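Local coordinates for subtilisin-like serine protease (Fervidobacterium pennivorans, PDB 1R6V), which degrades keratin into peptides as a calcium-binding, subtilisin-like serine protease, allowing the bacterium to grow on native feathers, at residues I101-V106 with T380-P385; V106-D111 with Y374-G379; H169-G174 with A368-T373; Q175-Y180 with G223-P228; G191-Y196 with D355-E360. The protein carries 1 engineered substitution. One frame throughout, in Å; residues are numbered along the deposited sequence.

Contact 1. Residues I101-V106 with T380-P385; sequences IKPTVV and TSMAAP
P103 presents one face of its pyrrolidine ring to S381 and its CB corner to M382. The hydroxyl OG of S381 stands over that face, 3.3 Å from P103 CB and 3.4 Å from P103 CD, a spread that places it above the ring rather than at the rim. M382 comes at the CB corner, crossing the proline at about a right angle; M382 SD and CE both lie 3.0 Å from P103 CB, shorter than ordinary packing, so the spot is strained or the methionine's exact placement is doubtful. The methionine gets there by folding back on itself, with chi2 56° and chi3 44°, instead of running out straight. An alanine here would remove SD and CE and is likely to open a gap beside P103 CB and Y377, leaving the proline ring less firmly held against the serine. No direct hydrogen bond joins the segments. A water links them instead, donating to I101 O at 3.0 Å and accepting from S381 N at 2.9 Å. S381 is inferred to be the charge-relay serine, and P103 also approaches A200, an engineered residue at an inferred charge-relay position. Residues 101-106, probably propeptide, therefore lie across the catalytic centre. With apolar packing over the hydroxyl and a water at the serine amide, a group that contributes to the oxyanion hole in subtilases, the chemistry is consistent with steric blocking of substrate access.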
# COMPACT_ATOMS: atom_id res chain seq x y z
N ILE A 101 -3.16 -12.24 -9.07
CA ILE A 101 -2.16 -12.42 -10.12
C ILE A 101 -2.35 -13.88 -10.51
O ILE A 101 -1.62 -14.77 -10.06
CB ILE A 101 -0.75 -12.16 -9.55
CG1 ILE A 101 -0.67 -10.71 -9.05
CG2 ILE A 101 0.31 -12.39 -10.63
CD1 ILE A 101 0.61 -10.39 -8.26
N LYS A 102 -3.34 -14.11 -11.37
CA LYS A 102 -3.76 -15.44 -11.80
C LYS A 102 -2.79 -16.37 -12.52
O LYS A 102 -2.20 -16.02 -13.55
CB LYS A 102 -5.03 -15.31 -12.67
CG LYS A 102 -6.28 -14.85 -11.92
CD LYS A 102 -7.02 -16.01 -11.23
CE LYS A 102 -7.69 -16.95 -12.23
NZ LYS A 102 -8.25 -18.16 -11.56
N PRO A 103 -2.63 -17.60 -12.00
CA PRO A 103 -1.72 -18.55 -12.65
C PRO A 103 -2.40 -19.12 -13.89
O PRO A 103 -3.63 -19.13 -13.97
CB PRO A 103 -1.52 -19.62 -11.58
CG PRO A 103 -2.82 -19.62 -10.84
CD PRO A 103 -3.15 -18.14 -10.73
N THR A 104 -1.61 -19.59 -14.85
CA THR A 104 -2.18 -20.19 -16.05
C THR A 104 -1.76 -21.65 -16.13
O THR A 104 -0.72 -22.04 -15.60
CB THR A 104 -1.72 -19.45 -17.33
OG1 THR A 104 -0.30 -19.40 -17.38
CG2 THR A 104 -2.27 -18.03 -17.34
N VAL A 105 -2.57 -22.47 -16.78
CA VAL A 105 -2.26 -23.88 -16.89
C VAL A 105 -1.23 -24.17 -17.98
O VAL A 105 -1.19 -23.49 -19.01
CB VAL A 105 -3.55 -24.70 -17.18
CG1 VAL A 105 -3.20 -26.17 -17.47
CG2 VAL A 105 -4.48 -24.61 -15.97
N VAL A 106 -0.36 -25.15 -17.71
CA VAL A 106 0.62 -25.57 -18.70
C VAL A 106 0.65 -27.09 -18.71
O VAL A 106 0.11 -27.75 -17.81
CB VAL A 106 2.06 -25.03 -18.42
CG1 VAL A 106 2.05 -23.50 -18.41
CG2 VAL A 106 2.63 -25.60 -17.12
N THR A 380 3.92 -16.06 -11.41
CA THR A 380 4.62 -15.59 -10.23
C THR A 380 3.88 -16.11 -9.00
O THR A 380 4.47 -16.27 -7.92
CB THR A 380 4.71 -14.06 -10.22
OG1 THR A 380 5.20 -13.59 -11.48
CG2 THR A 380 5.67 -13.61 -9.15
N SER A 381 2.60 -16.44 -9.15
CA SER A 381 1.84 -16.95 -8.01
C SER A 381 2.26 -18.39 -7.68
O SER A 381 1.95 -18.92 -6.61
CB SER A 381 0.33 -16.88 -8.29
OG SER A 381 -0.06 -17.81 -9.28
N MET A 382 2.97 -19.02 -8.61
CA MET A 382 3.47 -20.37 -8.39
C MET A 382 4.87 -20.30 -7.77
O MET A 382 5.34 -21.24 -7.13
CB MET A 382 3.52 -21.15 -9.72
CG MET A 382 2.25 -21.94 -10.04
SD MET A 382 0.78 -20.85 -10.04
CE MET A 382 1.44 -19.47 -10.95
N ALA A 383 5.54 -19.16 -7.95
CA ALA A 383 6.88 -18.98 -7.41
C ALA A 383 6.84 -18.57 -5.94
O ALA A 383 7.57 -19.11 -5.10
CB ALA A 383 7.63 -17.90 -8.21
N ALA A 384 5.97 -17.62 -5.62
CA ALA A 384 5.89 -17.15 -4.24
C ALA A 384 5.71 -18.25 -3.19
O ALA A 384 6.35 -18.22 -2.15
CB ALA A 384 4.76 -16.09 -4.11
N PRO A 385 4.83 -19.24 -3.44
CA PRO A 385 4.66 -20.30 -2.44
C PRO A 385 5.94 -21.08 -2.16
O PRO A 385 6.10 -21.62 -1.07
CB PRO A 385 3.55 -21.18 -3.03
CG PRO A 385 3.44 -20.77 -4.46
CD PRO A 385 3.78 -19.32 -4.48
O HOH W 1 0.72 -16.16 -11.37

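Contact 2. Residues V106-D111 with Y374-G379; sequences VKPNPD and YDYYQG
V106 and Y376 bring two carbonyl oxygens within 3.4 Å of each other, V106 O and Y376 O, although both are acceptors. Each is satisfied by another donor. Y376 O accepts from V106 N at 3.0 Å with an N-H...O angle of 168°, while V106 O accepts a hydrogen bond from a water at 2.8 Å. The same water donates to D375 OD1, which in addition accepts from Y376 N, so one carboxylate oxygen serves both the bridge and its own strand. Beyond the backbone pair, P108 lays its CB over one face of the Y376 ring, 3.8 Å from the centroid and 24° off the normal, a CH-pi contact displaced toward the hydroxyl end. Y376 CG stands anti to its carbonyl carbon (chi1 -57°), which sends the ring out under the proline, and its OH bonds E134 beyond the two segments. A leucine in its place would remove the aromatic face and the hydroxyl, and would probably leave P108 without its CH-pi partner and E134 without this donor. Further along the strand, V106 CG1 rests against Q378, 3.7 Å from Q378 CB and 3.5 Å from Q378 OE1. Strand 347-350 lies along the far side of 374-378. The pairing carries on from the edge strand 104-105, probably of the propeptide, which is added antiparallel to 374-378 in a small sheet of the subtilase domain.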
# COMPACT_ATOMS: atom_id res chain seq x y z
N VAL A 106 -0.36 -25.15 -17.71
CA VAL A 106 0.62 -25.57 -18.70
C VAL A 106 0.65 -27.09 -18.71
O VAL A 106 0.11 -27.75 -17.81
CB VAL A 106 2.06 -25.03 -18.42
CG1 VAL A 106 2.05 -23.50 -18.41
CG2 VAL A 106 2.63 -25.60 -17.12
N LYS A 107 1.25 -27.66 -19.75
CA LYS A 107 1.34 -29.11 -19.86
C LYS A 107 2.53 -29.66 -19.12
O LYS A 107 3.51 -28.96 -18.88
CB LYS A 107 1.48 -29.51 -21.33
CG LYS A 107 0.30 -29.16 -22.20
CD LYS A 107 -0.93 -29.98 -21.86
CE LYS A 107 -2.06 -29.67 -22.84
NZ LYS A 107 -3.28 -30.46 -22.57
N PRO A 108 2.47 -30.94 -18.72
CA PRO A 108 3.62 -31.50 -18.02
C PRO A 108 4.81 -31.50 -18.96
O PRO A 108 4.65 -31.50 -20.19
CB PRO A 108 3.17 -32.91 -17.66
CG PRO A 108 2.00 -33.19 -18.60
CD PRO A 108 1.32 -31.85 -18.68
N ASN A 109 6.00 -31.48 -18.39
CA ASN A 109 7.22 -31.48 -19.18
C ASN A 109 8.25 -32.42 -18.55
O ASN A 109 8.94 -32.06 -17.60
CB ASN A 109 7.78 -30.06 -19.28
CG ASN A 109 9.09 -30.01 -20.03
OD1 ASN A 109 9.50 -30.99 -20.65
ND2 ASN A 109 9.76 -28.86 -19.99
N PRO A 110 8.36 -33.65 -19.08
CA PRO A 110 9.31 -34.66 -18.57
C PRO A 110 10.78 -34.26 -18.60
O PRO A 110 11.61 -34.88 -17.93
CB PRO A 110 9.02 -35.86 -19.46
CG PRO A 110 8.66 -35.23 -20.76
CD PRO A 110 7.70 -34.15 -20.29
N ASP A 111 11.12 -33.23 -19.39
CA ASP A 111 12.51 -32.79 -19.48
C ASP A 111 12.82 -31.57 -18.60
O ASP A 111 13.96 -31.09 -18.57
CB ASP A 111 12.87 -32.46 -20.93
CG ASP A 111 14.37 -32.35 -21.15
OD1 ASP A 111 15.07 -33.34 -20.84
OD2 ASP A 111 14.84 -31.30 -21.63
N TYR A 374 -4.96 -32.79 -9.42
CA TYR A 374 -3.75 -31.98 -9.52
C TYR A 374 -3.68 -31.29 -10.86
O TYR A 374 -4.36 -31.70 -11.80
CB TYR A 374 -2.51 -32.87 -9.41
CG TYR A 374 -2.41 -33.61 -8.10
CD1 TYR A 374 -3.15 -34.77 -7.87
CD2 TYR A 374 -1.61 -33.11 -7.07
CE1 TYR A 374 -3.12 -35.40 -6.64
CE2 TYR A 374 -1.57 -33.73 -5.84
CZ TYR A 374 -2.32 -34.88 -5.63
OH TYR A 374 -2.30 -35.46 -4.39
N ASP A 375 -2.86 -30.26 -10.95
CA ASP A 375 -2.67 -29.58 -12.22
C ASP A 375 -1.33 -28.86 -12.21
O ASP A 375 -0.77 -28.57 -11.14
CB ASP A 375 -3.79 -28.57 -12.54
CG ASP A 375 -4.08 -28.48 -14.04
OD1 ASP A 375 -3.22 -28.94 -14.83
OD2 ASP A 375 -5.16 -27.94 -14.41
N TYR A 376 -0.84 -28.57 -13.40
CA TYR A 376 0.43 -27.88 -13.59
C TYR A 376 0.14 -26.41 -13.92
O TYR A 376 -0.53 -26.12 -14.90
CB TYR A 376 1.23 -28.49 -14.75
CG TYR A 376 1.52 -29.97 -14.62
CD1 TYR A 376 0.55 -30.90 -14.95
CD2 TYR A 376 2.76 -30.42 -14.17
CE1 TYR A 376 0.79 -32.26 -14.84
CE2 TYR A 376 3.01 -31.80 -14.05
CZ TYR A 376 2.01 -32.70 -14.40
OH TYR A 376 2.20 -34.06 -14.29
N TYR A 377 0.68 -25.51 -13.11
CA TYR A 377 0.48 -24.08 -13.31
C TYR A 377 1.81 -23.35 -13.53
O TYR A 377 2.89 -23.87 -13.23
CB TYR A 377 -0.18 -23.44 -12.08
CG TYR A 377 -1.64 -23.76 -11.85
CD1 TYR A 377 -2.37 -24.52 -12.77
CD2 TYR A 377 -2.29 -23.27 -10.72
CE1 TYR A 377 -3.73 -24.78 -12.56
CE2 TYR A 377 -3.64 -23.53 -10.50
CZ TYR A 377 -4.36 -24.28 -11.42
OH TYR A 377 -5.70 -24.54 -11.19
N GLN A 378 1.69 -22.13 -14.04
CA GLN A 378 2.84 -21.28 -14.25
C GLN A 378 2.43 -19.88 -13.80
O GLN A 378 1.26 -19.52 -13.87
CB GLN A 378 3.21 -21.28 -15.73
CG GLN A 378 4.03 -20.12 -16.20
CD GLN A 378 3.86 -19.91 -17.71
OE1 GLN A 378 4.20 -20.79 -18.50
NE2 GLN A 378 3.35 -18.76 -18.11
N GLY A 379 3.39 -19.10 -13.32
CA GLY A 379 3.09 -17.75 -12.91
C GLY A 379 3.87 -17.36 -11.68
O GLY A 379 4.42 -18.21 -10.98
O HOH W 2 -2.04 -29.49 -17.24

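Contact 3. Residues H169-G174 with A368-T373; sequences HPDLEG and ATNGGT. With CA (calcium ion), chain B.
The calcium site of the catalytic domain takes one ligand from this contact: D171 OD1 binds the calcium ion at 2.3 Å, and E129, K211, D213, K215 and I217 complete the shell. Across from D171 stands N370, whose ND2 is 4.1 Å from D171 CG with amide and carboxylate planes 85° apart; Y374 OH bonds both D171 OD2 and N370 ND2, a second-shell link that helps fix the ligand. H169 makes the direct bond between the segments. Its CG lies anti to the backbone N (chi1 -164°), carrying NE2 toward T373 O, to which NE2 donates at 2.8 Å, nearly straight at 164° and in the ring plane, while ND1 accepts in plane from D171 N at 3.1 Å. Gripped at both nitrogens, the imidazole is fixed in rotation, and the pattern is consistent with a proton on NE2. P170 fills the ground between, its CG 3.5 Å from N370 O and 3.7 Å from G372 CA. A side chain at G372 would collide with H169 CE1, so glycine fits the close approach. N370 OD1 takes G372 N in an Asx turn that shapes this loop. T373 leads straight into strand 374-378, and T350 of strand 347-350 packs against both H169 and D171.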
# COMPACT_ATOMS: atom_id res chain seq x y z
N HIS A 169 -8.98 -31.93 0.18
CA HIS A 169 -8.06 -32.62 -0.72
C HIS A 169 -7.30 -33.64 0.14
O HIS A 169 -6.83 -33.32 1.24
CB HIS A 169 -7.06 -31.62 -1.33
CG HIS A 169 -6.34 -32.15 -2.53
ND1 HIS A 169 -5.47 -33.21 -2.47
CD2 HIS A 169 -6.44 -31.81 -3.84
CE1 HIS A 169 -5.05 -33.50 -3.69
NE2 HIS A 169 -5.62 -32.66 -4.54
N PRO A 170 -7.15 -34.87 -0.35
CA PRO A 170 -6.44 -35.88 0.43
C PRO A 170 -5.00 -35.50 0.76
O PRO A 170 -4.52 -35.79 1.85
CB PRO A 170 -6.57 -37.14 -0.43
CG PRO A 170 -6.74 -36.62 -1.83
CD PRO A 170 -7.63 -35.42 -1.63
N ASP A 171 -4.30 -34.84 -0.17
CA ASP A 171 -2.91 -34.42 0.06
C ASP A 171 -2.81 -33.25 1.06
O ASP A 171 -1.71 -32.80 1.37
CB ASP A 171 -2.27 -33.99 -1.27
CG ASP A 171 -0.95 -34.70 -1.55
OD1 ASP A 171 -0.35 -35.28 -0.62
OD2 ASP A 171 -0.50 -34.66 -2.71
N LEU A 172 -3.95 -32.74 1.53
CA LEU A 172 -3.92 -31.65 2.50
C LEU A 172 -4.53 -32.08 3.82
O LEU A 172 -4.73 -31.25 4.71
CB LEU A 172 -4.66 -30.41 1.97
CG LEU A 172 -4.04 -29.76 0.72
CD1 LEU A 172 -4.91 -28.57 0.28
CD2 LEU A 172 -2.63 -29.27 1.05
N GLU A 173 -4.82 -33.37 3.96
CA GLU A 173 -5.41 -33.87 5.20
C GLU A 173 -4.50 -33.55 6.38
O GLU A 173 -3.30 -33.79 6.32
CB GLU A 173 -5.65 -35.38 5.11
CG GLU A 173 -6.48 -35.94 6.27
CD GLU A 173 -5.66 -36.19 7.54
OE1 GLU A 173 -6.25 -36.19 8.65
OE2 GLU A 173 -4.43 -36.39 7.43
N GLY A 174 -5.08 -33.00 7.44
CA GLY A 174 -4.30 -32.66 8.62
C GLY A 174 -3.41 -31.44 8.46
O GLY A 174 -2.80 -30.99 9.44
N ALA A 368 -1.69 -40.00 -9.75
CA ALA A 368 -1.86 -40.03 -8.29
C ALA A 368 -2.72 -41.23 -7.91
O ALA A 368 -3.58 -41.65 -8.68
CB ALA A 368 -2.53 -38.73 -7.80
N THR A 369 -2.51 -41.79 -6.73
CA THR A 369 -3.30 -42.95 -6.33
C THR A 369 -4.12 -42.67 -5.07
O THR A 369 -4.57 -43.60 -4.40
CB THR A 369 -2.41 -44.19 -6.09
OG1 THR A 369 -1.51 -43.95 -5.01
CG2 THR A 369 -1.62 -44.53 -7.34
N ASN A 370 -4.34 -41.39 -4.78
CA ASN A 370 -5.09 -41.02 -3.59
C ASN A 370 -6.45 -40.43 -3.90
O ASN A 370 -7.14 -39.93 -3.01
CB ASN A 370 -4.28 -40.03 -2.75
CG ASN A 370 -3.87 -38.81 -3.53
OD1 ASN A 370 -4.26 -38.64 -4.69
ND2 ASN A 370 -3.09 -37.93 -2.90
N GLY A 371 -6.84 -40.49 -5.17
CA GLY A 371 -8.11 -39.95 -5.60
C GLY A 371 -8.12 -38.43 -5.69
O GLY A 371 -9.16 -37.83 -5.95
N GLY A 372 -6.96 -37.81 -5.47
CA GLY A 372 -6.90 -36.35 -5.54
C GLY A 372 -6.71 -35.77 -6.93
O GLY A 372 -6.30 -36.46 -7.86
N THR A 373 -7.02 -34.48 -7.06
CA THR A 373 -6.90 -33.76 -8.33
C THR A 373 -5.69 -32.83 -8.31
O THR A 373 -5.44 -32.16 -7.32
CB THR A 373 -8.15 -32.93 -8.60
OG1 THR A 373 -8.52 -32.23 -7.40
CG2 THR A 373 -9.31 -33.85 -9.02
CA CA B . 1.72 -36.35 -0.36

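Contact 4. Residues Q175-Y180 with G223-P228; sequences QVIAGY and GAKIMP
V176 and I226 form the tight part of this contact, their backbones bridged with CA atoms 4.7 Å apart. I226 N donates to Q175 O at 2.7 Å, nearly along the C=O axis, and I226 O receives I177 N at 2.9 Å on a more bent path, 146° at the hydrogen. I226 thus gives and takes on successive sides of V176, the pattern of a parallel bridge, in keeping with end-to-end directions only 32° apart. V176 CG1, set anti to the backbone N (chi1 -179°), reaches P228 CD at 3.8 Å on the buried side. One more backbone bond follows further along, where Y180 N bonds P228 O at 2.9 Å and G179 CA comes within 3.2 Å of that same oxygen; a CB on G179 would clash with it. Segment 223-228 runs into strand 225-230 of the main parallel subtilase sheet, next to 157-162. I226 faces helix 200-209 and M227 faces helix 246-258, so the strand is clasped between helices as in an alpha/beta sandwich, and 175-180 adds a short rung beside it. The other side is looser. I177 CG2 lies across K225 at about a right angle, 3.9 Å from K225 CB, and both residues are partly exposed. A178 has its CB turned away from 223-228, and between the bridge at V176 and the bond at Y180 the two backbones exchange no hydrogen bond; there A178 O meets only the M227 side chain, at van der Waals range from its CG.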
# COMPACT_ATOMS: atom_id res chain seq x y z
N GLN A 175 -3.36 -30.88 7.25
CA GLN A 175 -2.51 -29.72 6.97
C GLN A 175 -3.19 -28.36 6.98
O GLN A 175 -2.50 -27.34 7.02
CB GLN A 175 -1.84 -29.90 5.60
CG GLN A 175 -1.02 -31.17 5.48
CD GLN A 175 0.26 -31.08 6.27
OE1 GLN A 175 1.29 -30.61 5.77
NE2 GLN A 175 0.21 -31.52 7.52
N VAL A 176 -4.51 -28.34 6.92
CA VAL A 176 -5.25 -27.08 6.87
C VAL A 176 -5.98 -26.86 8.18
O VAL A 176 -6.92 -27.60 8.50
CB VAL A 176 -6.27 -27.10 5.71
CG1 VAL A 176 -7.01 -25.77 5.64
CG2 VAL A 176 -5.54 -27.37 4.38
N ILE A 177 -5.55 -25.85 8.93
CA ILE A 177 -6.17 -25.55 10.22
C ILE A 177 -7.28 -24.51 10.08
O ILE A 177 -7.62 -24.11 8.96
CB ILE A 177 -5.12 -25.08 11.24
CG1 ILE A 177 -4.44 -23.80 10.75
CG2 ILE A 177 -4.08 -26.18 11.45
CD1 ILE A 177 -3.50 -23.18 11.78
N ALA A 178 -7.85 -24.08 11.21
CA ALA A 178 -8.95 -23.12 11.16
C ALA A 178 -8.51 -21.83 10.48
O ALA A 178 -7.42 -21.31 10.73
CB ALA A 178 -9.46 -22.82 12.57
N GLY A 179 -9.38 -21.33 9.60
CA GLY A 179 -9.09 -20.11 8.86
C GLY A 179 -10.17 -19.06 9.02
O GLY A 179 -11.02 -19.16 9.90
N TYR A 180 -10.13 -18.06 8.14
CA TYR A 180 -11.07 -16.94 8.22
C TYR A 180 -11.52 -16.43 6.84
O TYR A 180 -10.74 -16.32 5.90
CB TYR A 180 -10.38 -15.83 9.02
CG TYR A 180 -11.24 -14.65 9.42
CD1 TYR A 180 -12.40 -14.82 10.19
CD2 TYR A 180 -10.87 -13.35 9.08
CE1 TYR A 180 -13.15 -13.72 10.60
CE2 TYR A 180 -11.60 -12.25 9.48
CZ TYR A 180 -12.75 -12.44 10.24
OH TYR A 180 -13.48 -11.34 10.63
N GLY A 223 5.96 -29.92 7.30
CA GLY A 223 5.67 -29.88 8.73
C GLY A 223 4.79 -28.70 9.13
O GLY A 223 4.23 -28.68 10.24
N ALA A 224 4.68 -27.72 8.24
CA ALA A 224 3.87 -26.53 8.51
C ALA A 224 2.38 -26.77 8.39
O ALA A 224 1.94 -27.86 8.02
CB ALA A 224 4.28 -25.40 7.56
N LYS A 225 1.59 -25.75 8.74
CA LYS A 225 0.14 -25.83 8.67
C LYS A 225 -0.33 -24.63 7.86
O LYS A 225 0.28 -23.57 7.89
CB LYS A 225 -0.48 -25.76 10.07
CG LYS A 225 -0.22 -27.00 10.93
CD LYS A 225 -0.86 -28.22 10.31
CE LYS A 225 -0.95 -29.37 11.31
NZ LYS A 225 0.39 -29.83 11.75
N ILE A 226 -1.44 -24.82 7.16
CA ILE A 226 -2.01 -23.79 6.31
C ILE A 226 -3.24 -23.14 6.94
O ILE A 226 -4.19 -23.82 7.31
CB ILE A 226 -2.44 -24.39 4.94
CG1 ILE A 226 -1.24 -25.03 4.24
CG2 ILE A 226 -3.10 -23.31 4.07
CD1 ILE A 226 -0.17 -24.05 3.83
N MET A 227 -3.21 -21.81 7.03
CA MET A 227 -4.34 -21.05 7.57
C MET A 227 -4.94 -20.28 6.40
O MET A 227 -4.36 -19.32 5.91
CB MET A 227 -3.85 -20.06 8.65
CG MET A 227 -4.91 -19.03 9.12
SD MET A 227 -4.17 -17.80 10.27
CE MET A 227 -4.34 -18.74 11.89
N PRO A 228 -6.11 -20.71 5.90
CA PRO A 228 -6.72 -20.00 4.78
C PRO A 228 -7.41 -18.69 5.17
O PRO A 228 -8.16 -18.63 6.15
CB PRO A 228 -7.70 -21.02 4.19
CG PRO A 228 -7.97 -21.95 5.32
CD PRO A 228 -6.69 -22.05 6.08

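Contact 5. Residues G191-Y196 with D355-E360; sequences GTDSSY and DSIGYE
With CG anti to the backbone N (chi1 175°), D193 reaches toward the loop 355-360, while S195 swings OG back between its own N and carbonyl carbon (chi1 61°) to meet the same carboxylate. The two oxygens then divide the work. D193 OD2 accepts I357 N at 2.9 Å through its syn lone pair, a nearly straight bond of 167°. D193 OD1 takes S195 OG at 2.6 Å, also on the syn side, and S195 N at 3.0 Å from above the carboxylate plane. S195 OG passes the chain of bonds on, receiving G358 N at 2.7 Å. Three N-H groups and one hydroxyl are thereby satisfied by one aspartate and one serine, and the carboxylate is fixed in rotation by donors at both oxygens. I357 covers this network, its CG1 3.4 Å from D193 OD2 and its CD1 3.8 Å from Y196 CE1. G358 passes so close to S195 that a CB would strike S195 O. S356 OG turns instead to D166. An Asx turn at D193 thus docks against the two central amides, I357 N and G358 N, of a type I turn, S356 to Y359, joining two loops of the subtilase domain, with the S195 side chain about 9 Å from those of D162 and A200.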
# COMPACT_ATOMS: atom_id res chain seq x y z
N GLY A 191 -9.60 -28.38 8.07
CA GLY A 191 -9.90 -29.43 7.12
C GLY A 191 -11.08 -29.25 6.19
O GLY A 191 -11.43 -30.19 5.49
N THR A 192 -11.67 -28.06 6.15
CA THR A 192 -12.82 -27.86 5.27
C THR A 192 -12.47 -27.19 3.95
O THR A 192 -11.41 -26.61 3.81
CB THR A 192 -13.93 -27.06 5.99
OG1 THR A 192 -13.47 -25.74 6.29
CG2 THR A 192 -14.30 -27.76 7.31
N ASP A 193 -13.38 -27.31 2.99
CA ASP A 193 -13.20 -26.71 1.67
C ASP A 193 -13.63 -25.24 1.73
O ASP A 193 -14.82 -24.94 1.95
CB ASP A 193 -14.05 -27.49 0.66
CG ASP A 193 -14.04 -26.86 -0.73
OD1 ASP A 193 -13.19 -25.98 -1.00
OD2 ASP A 193 -14.88 -27.26 -1.56
N SER A 194 -12.68 -24.31 1.57
CA SER A 194 -13.01 -22.89 1.59
C SER A 194 -12.63 -22.24 0.27
O SER A 194 -12.46 -21.03 0.20
CB SER A 194 -12.28 -22.18 2.75
OG SER A 194 -10.87 -22.34 2.65
N SER A 195 -12.58 -23.04 -0.79
CA SER A 195 -12.18 -22.56 -2.11
C SER A 195 -13.21 -21.68 -2.85
O SER A 195 -13.43 -21.83 -4.04
CB SER A 195 -11.74 -23.76 -2.99
OG SER A 195 -12.78 -24.71 -3.18
N TYR A 196 -13.81 -20.74 -2.12
CA TYR A 196 -14.80 -19.84 -2.70
C TYR A 196 -14.36 -19.04 -3.92
O TYR A 196 -15.18 -18.78 -4.82
CB TYR A 196 -15.29 -18.87 -1.62
CG TYR A 196 -15.97 -19.54 -0.46
CD1 TYR A 196 -17.24 -20.11 -0.61
CD2 TYR A 196 -15.35 -19.64 0.78
CE1 TYR A 196 -17.86 -20.76 0.44
CE2 TYR A 196 -15.96 -20.30 1.84
CZ TYR A 196 -17.22 -20.85 1.66
OH TYR A 196 -17.83 -21.52 2.69
N ASP A 355 -16.04 -31.86 -7.46
CA ASP A 355 -17.24 -31.40 -6.78
C ASP A 355 -16.95 -30.41 -5.65
O ASP A 355 -17.79 -30.19 -4.77
CB ASP A 355 -18.03 -32.59 -6.22
CG ASP A 355 -18.53 -33.52 -7.31
OD1 ASP A 355 -18.89 -33.02 -8.41
OD2 ASP A 355 -18.57 -34.74 -7.08
N SER A 356 -15.76 -29.82 -5.68
CA SER A 356 -15.39 -28.84 -4.66
C SER A 356 -15.86 -27.46 -5.10
O SER A 356 -16.12 -27.23 -6.28
CB SER A 356 -13.88 -28.86 -4.42
OG SER A 356 -13.50 -30.06 -3.75
N ILE A 357 -15.98 -26.53 -4.15
CA ILE A 357 -16.45 -25.18 -4.44
C ILE A 357 -15.66 -24.47 -5.53
O ILE A 357 -16.22 -23.94 -6.48
CB ILE A 357 -16.42 -24.29 -3.17
CG1 ILE A 357 -17.25 -24.94 -2.06
CG2 ILE A 357 -16.97 -22.88 -3.50
CD1 ILE A 357 -17.09 -24.27 -0.69
N GLY A 358 -14.34 -24.47 -5.38
CA GLY A 358 -13.49 -23.79 -6.35
C GLY A 358 -12.92 -24.57 -7.52
O GLY A 358 -11.89 -24.19 -8.06
N TYR A 359 -13.57 -25.67 -7.92
CA TYR A 359 -13.07 -26.44 -9.06
C TYR A 359 -12.90 -25.60 -10.35
O TYR A 359 -13.81 -24.88 -10.76
CB TYR A 359 -14.01 -27.61 -9.37
CG TYR A 359 -13.50 -28.51 -10.47
CD1 TYR A 359 -12.37 -29.32 -10.26
CD2 TYR A 359 -14.12 -28.56 -11.72
CE1 TYR A 359 -11.89 -30.15 -11.27
CE2 TYR A 359 -13.65 -29.39 -12.74
CZ TYR A 359 -12.53 -30.19 -12.50
OH TYR A 359 -12.04 -31.00 -13.50
N GLU A 360 -11.74 -25.73 -10.99
CA GLU A 360 -11.45 -25.02 -12.24
C GLU A 360 -10.73 -25.95 -13.21
O GLU A 360 -9.92 -25.51 -14.04
CB GLU A 360 -10.57 -23.79 -12.00
CG GLU A 360 -11.23 -22.72 -11.15
CD GLU A 360 -10.48 -21.42 -11.24
OE1 GLU A 360 -10.27 -20.94 -12.38
OE2 GLU A 360 -10.10 -20.87 -10.19

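Contact 2 is nested within contact 1 and shares V106 with it, and T104 O to Q378 N at 2.9 Å ties them; their centres lie 11 Å apart. S381, the inferred charge-relay serine, sits in contact 1, and the Y377 side chain of contact 2 is about 6 Å from that of the engineered A200. Contact 2 reaches the calcium site of contact 3 through Y374 OH, 2.6 Å from D171 OD2. Contact 3 meets contact 4 at G174, and V176 O to G191 N at 2.8 Å joins contact 4 to contact 5. The touches return to contact 1 through the long, weak ion pair of E360 OE1 and K102 NZ, 3.5 Å, all on one side of the chain's centre.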